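PDB 6EYU: bacteriorhodopsin from Nanosalina sp., which probably uses the light absorbed by its bound retinal to pump protons inward across the cell membrane. Local coordinates for residues Q14-M25 / V52-L63. Numbering follows the deposited sequence.
Sequences QPFILAYIITAM and VVWSGLMYTNFL. With LFA (eicosane), chain F; LFA (eicosane), chain E; MUN ([(2~{S})-2,3-bis(oxidanyl)propyl] (~{E})-undec-2-enoate), chain U.
Segments 14-25 and 52-63 run nearly antiparallel, their axes crossing at -150° and approaching to 8.4 Å. The backbones are nearest where Ile21 CA lies 4.6 Å from Gly56 CA, and a helix can come so close because glycine brings no side chain: a CB there would collide with Met25 CE. Ala24, small enough for the same narrow end, lays its methyl against Val52. At the close point Ile21 is a knob among Gly56, Tyr59, Thr60 and Leu63, its CD1 reaching on to meet Leu63 CD1 tip to tip at 3.8 Å. Toward Gln14 and Leu63, whose CA atoms are 7.1 Å apart, larger groups fill the widening gap. Leu63 fits among Gln14, Ile17, Leu18 and Ile21, its two methyls dividing the work: CD2 slides past Ile17 CG2 while CD1 touches Leu18 CD1, 3.5 Å away.

Tyr20 makes the polar link. With CG anti to the backbone N (chi1 -180°), its ring reaches the other helix, and OH donates to Ser55 OG, 2.6 Å away near the ring plane. Ser55 OG is also hydrogen-bonded to Asp76 OD2, so the small serine hydroxyl joins three helices. Tyr20 CE2 lies over one face of the Tyr59 ring, the two planes 35° apart, while Phe62 covers the opposite face; Tyr59 OH is hydrogen-bonded to Leu205 O. A phenylalanine in place of Tyr20 would keep the ring but would probably leave Ser55 OG without its donor from this helix.

Such antiparallel packing of neighbouring transmembrane helices belongs to the seven-helix microbial rhodopsin fold; here the side chain of Tyr20 is about 5 Å from the bound retinal, and the pair's outer side is coated by lipid-like chains.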
loop_
_atom_site.group_PDB
_atom_site.type_symbol
_atom_site.label_atom_id
_atom_site.label_comp_id
_atom_site.label_asym_id
_atom_site.label_seq_id
_atom_site.Cartn_x
_atom_site.Cartn_y
_atom_site.Cartn_z
ATOM N N GLN A 14 -19.316 -22.546 6.877
ATOM C CA GLN A 14 -18.514 -22.851 5.698
ATOM C C GLN A 14 -19.332 -22.681 4.420
ATOM O O GLN A 14 -18.810 -22.229 3.401
ATOM C CB GLN A 14 -17.963 -24.277 5.777
ATOM C CG GLN A 14 -17.452 -24.815 4.450
ATOM C CD GLN A 14 -16.630 -26.080 4.609
ATOM O OE1 GLN A 14 -15.402 -26.031 4.656
ATOM N NE2 GLN A 14 -17.301 -27.225 4.595
ATOM N N PRO A 15 -20.616 -23.065 4.468
ATOM C CA PRO A 15 -21.477 -22.873 3.305
ATOM C C PRO A 15 -21.635 -21.401 2.938
ATOM O O PRO A 15 -21.554 -21.043 1.764
ATOM C CB PRO A 15 -22.826 -23.462 3.749
ATOM C CG PRO A 15 -22.622 -24.038 5.117
ATOM C CD PRO A 15 -21.149 -24.087 5.379
ATOM N N PHE A 16 -21.865 -20.560 3.941
ATOM C CA PHE A 16 -21.985 -19.124 3.724
ATOM C C PHE A 16 -20.691 -18.561 3.149
ATOM O O PHE A 16 -20.708 -17.808 2.175
ATOM C CB PHE A 16 -22.319 -18.414 5.038
ATOM C CG PHE A 16 -23.677 -18.757 5.580
ATOM C CD1 PHE A 16 -23.850 -19.855 6.406
ATOM C CD2 PHE A 16 -24.791 -18.024 5.208
ATOM C CE1 PHE A 16 -25.097 -20.174 6.907
ATOM C CE2 PHE A 16 -26.043 -18.340 5.700
ATOM C CZ PHE A 16 -26.196 -19.416 6.553
ATOM N N ILE A 17 -19.567 -18.972 3.726
ATOM C CA ILE A 17 -18.260 -18.546 3.242
ATOM C C ILE A 17 -18.041 -18.995 1.801
ATOM O O ILE A 17 -17.558 -18.225 0.971
ATOM C CB ILE A 17 -17.129 -19.107 4.123
ATOM C CG1 ILE A 17 -17.063 -18.340 5.446
ATOM C CG2 ILE A 17 -15.795 -19.018 3.395
ATOM C CD1 ILE A 17 -16.423 -19.120 6.574
ATOM N N LEU A 18 -18.520 -20.193 1.478
ATOM C CA LEU A 18 -18.489 -20.677 0.103
ATOM C C LEU A 18 -19.411 -19.849 -0.784
ATOM O O LEU A 18 -18.996 -19.352 -1.831
ATOM C CB LEU A 18 -18.896 -22.151 0.043
ATOM C CG LEU A 18 -18.066 -23.002 -0.920
ATOM C CD1 LEU A 18 -16.745 -23.395 -0.276
ATOM C CD2 LEU A 18 -18.839 -24.235 -1.362
ATOM N N ALA A 19 -20.680 -19.771 -0.399
ATOM C CA ALA A 19 -21.670 -19.038 -1.178
ATOM C C ALA A 19 -21.217 -17.599 -1.398
ATOM O O ALA A 19 -21.513 -16.996 -2.430
ATOM C CB ALA A 19 -23.019 -19.065 -0.476
ATOM N N TYR A 20 -20.488 -17.056 -0.426
ATOM C CA TYR A 20 -19.995 -15.688 -0.517
ATOM C C TYR A 20 -18.904 -15.577 -1.578
ATOM O O TYR A 20 -18.923 -14.665 -2.404
ATOM C CB TYR A 20 -19.453 -15.223 0.836
ATOM C CG TYR A 20 -18.923 -13.805 0.827
ATOM C CD1 TYR A 20 -19.785 -12.721 0.936
ATOM C CD2 TYR A 20 -17.559 -13.554 0.760
ATOM C CE1 TYR A 20 -19.302 -11.426 0.961
ATOM C CE2 TYR A 20 -17.067 -12.263 0.805
ATOM C CZ TYR A 20 -17.943 -11.203 0.900
ATOM O OH TYR A 20 -17.458 -9.916 0.928
ATOM N N ILE A 21 -17.953 -16.505 -1.549
ATOM C CA ILE A 21 -16.818 -16.456 -2.464
ATOM C C ILE A 21 -17.276 -16.655 -3.905
ATOM O O ILE A 21 -16.799 -15.976 -4.815
ATOM C CB ILE A 21 -15.765 -17.529 -2.124
ATOM C CG1 ILE A 21 -15.093 -17.210 -0.788
ATOM C CG2 ILE A 21 -14.721 -17.608 -3.228
ATOM C CD1 ILE A 21 -14.164 -18.299 -0.297
ATOM N N ILE A 22 -18.224 -17.564 -4.104
ATOM C CA ILE A 22 -18.695 -17.894 -5.445
ATOM C C ILE A 22 -19.461 -16.722 -6.052
ATOM O O ILE A 22 -19.266 -16.381 -7.218
ATOM C CB ILE A 22 -19.610 -19.133 -5.432
ATOM C CG1 ILE A 22 -18.828 -20.364 -4.967
ATOM C CG2 ILE A 22 -20.191 -19.375 -6.817
ATOM C CD1 ILE A 22 -19.709 -21.507 -4.511
ATOM N N THR A 23 -20.294 -16.079 -5.240
ATOM C CA THR A 23 -21.075 -14.934 -5.696
ATOM C C THR A 23 -20.176 -13.722 -5.921
ATOM O O THR A 23 -20.469 -12.868 -6.758
ATOM C CB THR A 23 -22.167 -14.558 -4.678
ATOM O OG1 THR A 23 -21.602 -14.498 -3.363
ATOM C CG2 THR A 23 -23.295 -15.577 -4.700
ATOM N N ALA A 24 -19.089 -13.646 -5.160
ATOM C CA ALA A 24 -18.139 -12.548 -5.290
ATOM C C ALA A 24 -17.427 -12.615 -6.638
ATOM O O ALA A 24 -17.383 -11.631 -7.377
ATOM C CB ALA A 24 -17.129 -12.587 -4.156
ATOM N N MET A 25 -16.895 -13.788 -6.963
ATOM C CA MET A 25 -16.235 -13.998 -8.245
ATOM C C MET A 25 -17.193 -13.695 -9.392
ATOM O O MET A 25 -16.830 -13.017 -10.354
ATOM C CB MET A 25 -15.736 -15.441 -8.356
ATOM C CG MET A 25 -14.634 -15.794 -7.370
ATOM S SD MET A 25 -13.560 -14.395 -6.989
ATOM C CE MET A 25 -12.692 -15.016 -5.551
ATOM N N VAL A 52 -14.961 -7.171 -4.587
ATOM C CA VAL A 52 -15.526 -8.492 -4.336
ATOM C C VAL A 52 -14.479 -9.583 -4.535
ATOM O O VAL A 52 -14.471 -10.584 -3.819
ATOM C CB VAL A 52 -16.727 -8.782 -5.257
ATOM C CG1 VAL A 52 -17.928 -7.946 -4.842
ATOM C CG2 VAL A 52 -16.361 -8.528 -6.711
ATOM N N VAL A 53 -13.617 -9.400 -5.529
ATOM C CA VAL A 53 -12.598 -10.393 -5.845
ATOM C C VAL A 53 -11.558 -10.469 -4.732
ATOM O O VAL A 53 -11.222 -11.555 -4.258
ATOM C CB VAL A 53 -11.882 -10.066 -7.168
ATOM C CG1 VAL A 53 -10.562 -10.816 -7.256
ATOM C CG2 VAL A 53 -12.776 -10.403 -8.350
ATOM N N TRP A 54 -11.077 -9.311 -4.296
ATOM C CA TRP A 54 -10.142 -9.246 -3.180
ATOM C C TRP A 54 -10.772 -9.824 -1.918
ATOM O O TRP A 54 -10.155 -10.627 -1.218
ATOM C CB TRP A 54 -9.706 -7.802 -2.928
ATOM C CG TRP A 54 -8.777 -7.660 -1.762
ATOM C CD1 TRP A 54 -9.131 -7.478 -0.456
ATOM C CD2 TRP A 54 -7.363 -7.889 -1.763
ATOM N NE1 TRP A 54 -8.019 -7.531 0.349
ATOM C CE2 TRP A 54 -6.918 -7.760 -0.433
ATOM C CE3 TRP A 54 -6.419 -8.124 -2.769
ATOM C CZ2 TRP A 54 -5.573 -7.864 -0.081
ATOM C CZ3 TRP A 54 -5.088 -8.248 -2.414
ATOM C CH2 TRP A 54 -4.676 -8.104 -1.084
ATOM N N SER A 55 -12.004 -9.417 -1.637
ATOM C CA SER A 55 -12.736 -9.932 -0.484
ATOM C C SER A 55 -12.891 -11.445 -0.582
ATOM O O SER A 55 -12.563 -12.174 0.354
ATOM C CB SER A 55 -14.113 -9.272 -0.390
ATOM O OG SER A 55 -14.871 -9.827 0.671
ATOM N N GLY A 56 -13.346 -11.914 -1.740
ATOM C CA GLY A 56 -13.448 -13.344 -2.002
ATOM C C GLY A 56 -12.153 -14.073 -1.700
ATOM O O GLY A 56 -12.147 -15.075 -0.985
ATOM N N LEU A 57 -11.056 -13.579 -2.264
ATOM C CA LEU A 57 -9.755 -14.209 -2.079
ATOM C C LEU A 57 -9.429 -14.354 -0.597
ATOM O O LEU A 57 -9.125 -15.449 -0.124
ATOM C CB LEU A 57 -8.666 -13.396 -2.779
ATOM C CG LEU A 57 -8.522 -13.688 -4.274
ATOM C CD1 LEU A 57 -7.444 -12.814 -4.897
ATOM C CD2 LEU A 57 -8.221 -15.162 -4.496
ATOM N N MET A 58 -9.554 -13.258 0.144
ATOM C CA MET A 58 -9.128 -13.231 1.537
ATOM C C MET A 58 -9.920 -14.245 2.357
ATOM O O MET A 58 -9.408 -14.799 3.332
ATOM C CB MET A 58 -9.308 -11.829 2.125
ATOM C CG MET A 58 -8.310 -10.806 1.604
ATOM S SD MET A 58 -6.688 -11.518 1.268
ATOM C CE MET A 58 -6.203 -12.052 2.907
ATOM N N TYR A 59 -11.125 -14.566 1.898
ATOM C CA TYR A 59 -12.026 -15.426 2.660
ATOM C C TYR A 59 -11.708 -16.903 2.438
ATOM O O TYR A 59 -12.173 -17.762 3.187
ATOM C CB TYR A 59 -13.482 -15.146 2.284
ATOM C CG TYR A 59 -14.179 -14.178 3.215
ATOM C CD1 TYR A 59 -13.719 -12.876 3.360
ATOM C CD2 TYR A 59 -15.313 -14.555 3.921
ATOM C CE1 TYR A 59 -14.387 -11.968 4.161
ATOM C CE2 TYR A 59 -15.991 -13.653 4.720
ATOM C CZ TYR A 59 -15.526 -12.360 4.834
ATOM O OH TYR A 59 -16.176 -11.469 5.655
ATOM N N THR A 60 -10.896 -17.191 1.426
ATOM C CA THR A 60 -10.413 -18.551 1.206
ATOM C C THR A 60 -9.523 -18.997 2.360
ATOM O O THR A 60 -9.178 -20.174 2.470
ATOM C CB THR A 60 -9.616 -18.664 -0.107
ATOM O OG1 THR A 60 -8.523 -17.737 -0.092
ATOM C CG2 THR A 60 -10.509 -18.377 -1.305
ATOM N N ASN A 61 -9.184 -18.060 3.240
ATOM C CA ASN A 61 -8.326 -18.361 4.380
ATOM C C ASN A 61 -9.136 -18.909 5.551
ATOM O O ASN A 61 -8.570 -19.375 6.540
ATOM C CB ASN A 61 -7.562 -17.110 4.818
ATOM C CG ASN A 61 -6.418 -16.768 3.884
ATOM O OD1 ASN A 61 -5.445 -17.514 3.778
ATOM N ND2 ASN A 61 -6.508 -15.612 3.236
ATOM N N PHE A 62 -10.457 -18.929 5.400
ATOM C CA PHE A 62 -11.315 -19.648 6.336
ATOM C C PHE A 62 -11.577 -21.074 5.859
ATOM O O PHE A 62 -11.860 -21.961 6.664
ATOM C CB PHE A 62 -12.643 -18.908 6.523
ATOM C CG PHE A 62 -12.490 -17.518 7.072
ATOM C CD1 PHE A 62 -11.862 -17.304 8.288
ATOM C CD2 PHE A 62 -13.011 -16.431 6.391
ATOM C CE1 PHE A 62 -11.716 -16.024 8.792
ATOM C CE2 PHE A 62 -12.867 -15.149 6.889
ATOM C CZ PHE A 62 -12.218 -14.946 8.091
ATOM N N LEU A 63 -11.420 -21.301 4.559
ATOM C CA LEU A 63 -11.604 -22.632 3.989
ATOM C C LEU A 63 -10.325 -23.454 4.105
ATOM O O LEU A 63 -10.341 -24.671 3.917
ATOM C CB LEU A 63 -12.019 -22.532 2.520
ATOM C CG LEU A 63 -13.308 -21.756 2.242
ATOM C CD1 LEU A 63 -13.750 -21.961 0.802
ATOM C CD2 LEU A 63 -14.406 -22.175 3.208
HETATM C C7 LFA F . -25.568 -17.118 -7.025
HETATM C C8 LFA F . -25.394 -18.634 -7.079
HETATM C C9 LFA F . -24.279 -19.054 -6.123
HETATM C C10 LFA F . -24.825 -20.049 -5.101
HETATM C C11 LFA F . -23.673 -20.868 -4.522
HETATM C C12 LFA F . -24.180 -21.739 -3.373
HETATM C C13 LFA F . -23.006 -22.506 -2.767
HETATM C C14 LFA F . -23.487 -23.389 -1.617
HETATM C C15 LFA F . -22.305 -24.194 -1.080
HETATM C C16 LFA F . -22.803 -25.388 -0.270
HETATM C C17 LFA F . -21.797 -25.697 0.839
HETATM C C18 LFA F . -21.298 -27.134 0.706
HETATM C C19 LFA F . -20.534 -27.520 1.971
HETATM C C20 LFA F . -19.413 -26.512 2.213
HETATM C C5 LFA E . -27.507 -14.331 -3.306
HETATM C C6 LFA E . -27.457 -15.839 -3.068
HETATM C C7 LFA E . -27.034 -16.118 -1.627
HETATM C C8 LFA E . -27.065 -17.625 -1.378
HETATM C C9 LFA E . -26.610 -17.941 0.047
HETATM C C10 LFA E . -26.923 -19.405 0.352
HETATM C C11 LFA E . -26.127 -19.887 1.565
HETATM C C12 LFA E . -27.053 -20.673 2.494
HETATM C C13 LFA E . -26.295 -21.814 3.172
HETATM C C14 LFA E . -26.868 -22.037 4.573
HETATM C C15 LFA E . -26.531 -23.441 5.073
HETATM C C16 LFA E . -26.338 -23.406 6.590
HETATM C C17 LFA E . -26.293 -24.827 7.153
HETATM C C18 LFA E . -25.499 -24.830 8.458
HETATM C C19 LFA E . -25.968 -25.975 9.356
HETATM C C20 LFA E . -25.714 -27.313 8.665
HETATM C CAN MUN U . -15.441 -19.515 -8.363
HETATM C CAM MUN U . -14.305 -19.630 -7.345
HETATM C CAK MUN U . -14.346 -21.011 -6.690
HETATM C CAH MUN U . -15.253 -20.964 -5.458
HETATM C CAF MUN U . -14.424 -21.217 -4.195
HETATM C CAC MUN U . -13.794 -22.623 -4.090
HETATM C CAA MUN U . -13.022 -22.918 -2.784
HETATM O OAD MUN U . -12.487 -21.999 -2.166
HETATM O OAB MUN U . -12.684 -24.225 -2.612
HETATM C CAE MUN U . -11.335 -24.293 -2.138
HETATM C CAG MUN U . -11.281 -25.115 -0.849
HETATM O OAJ MUN U . -12.581 -25.633 -0.558
HETATM C CAI MUN U . -10.296 -26.272 -1.025
HETATM O OAL MUN U . -10.475 -27.217 0.033
#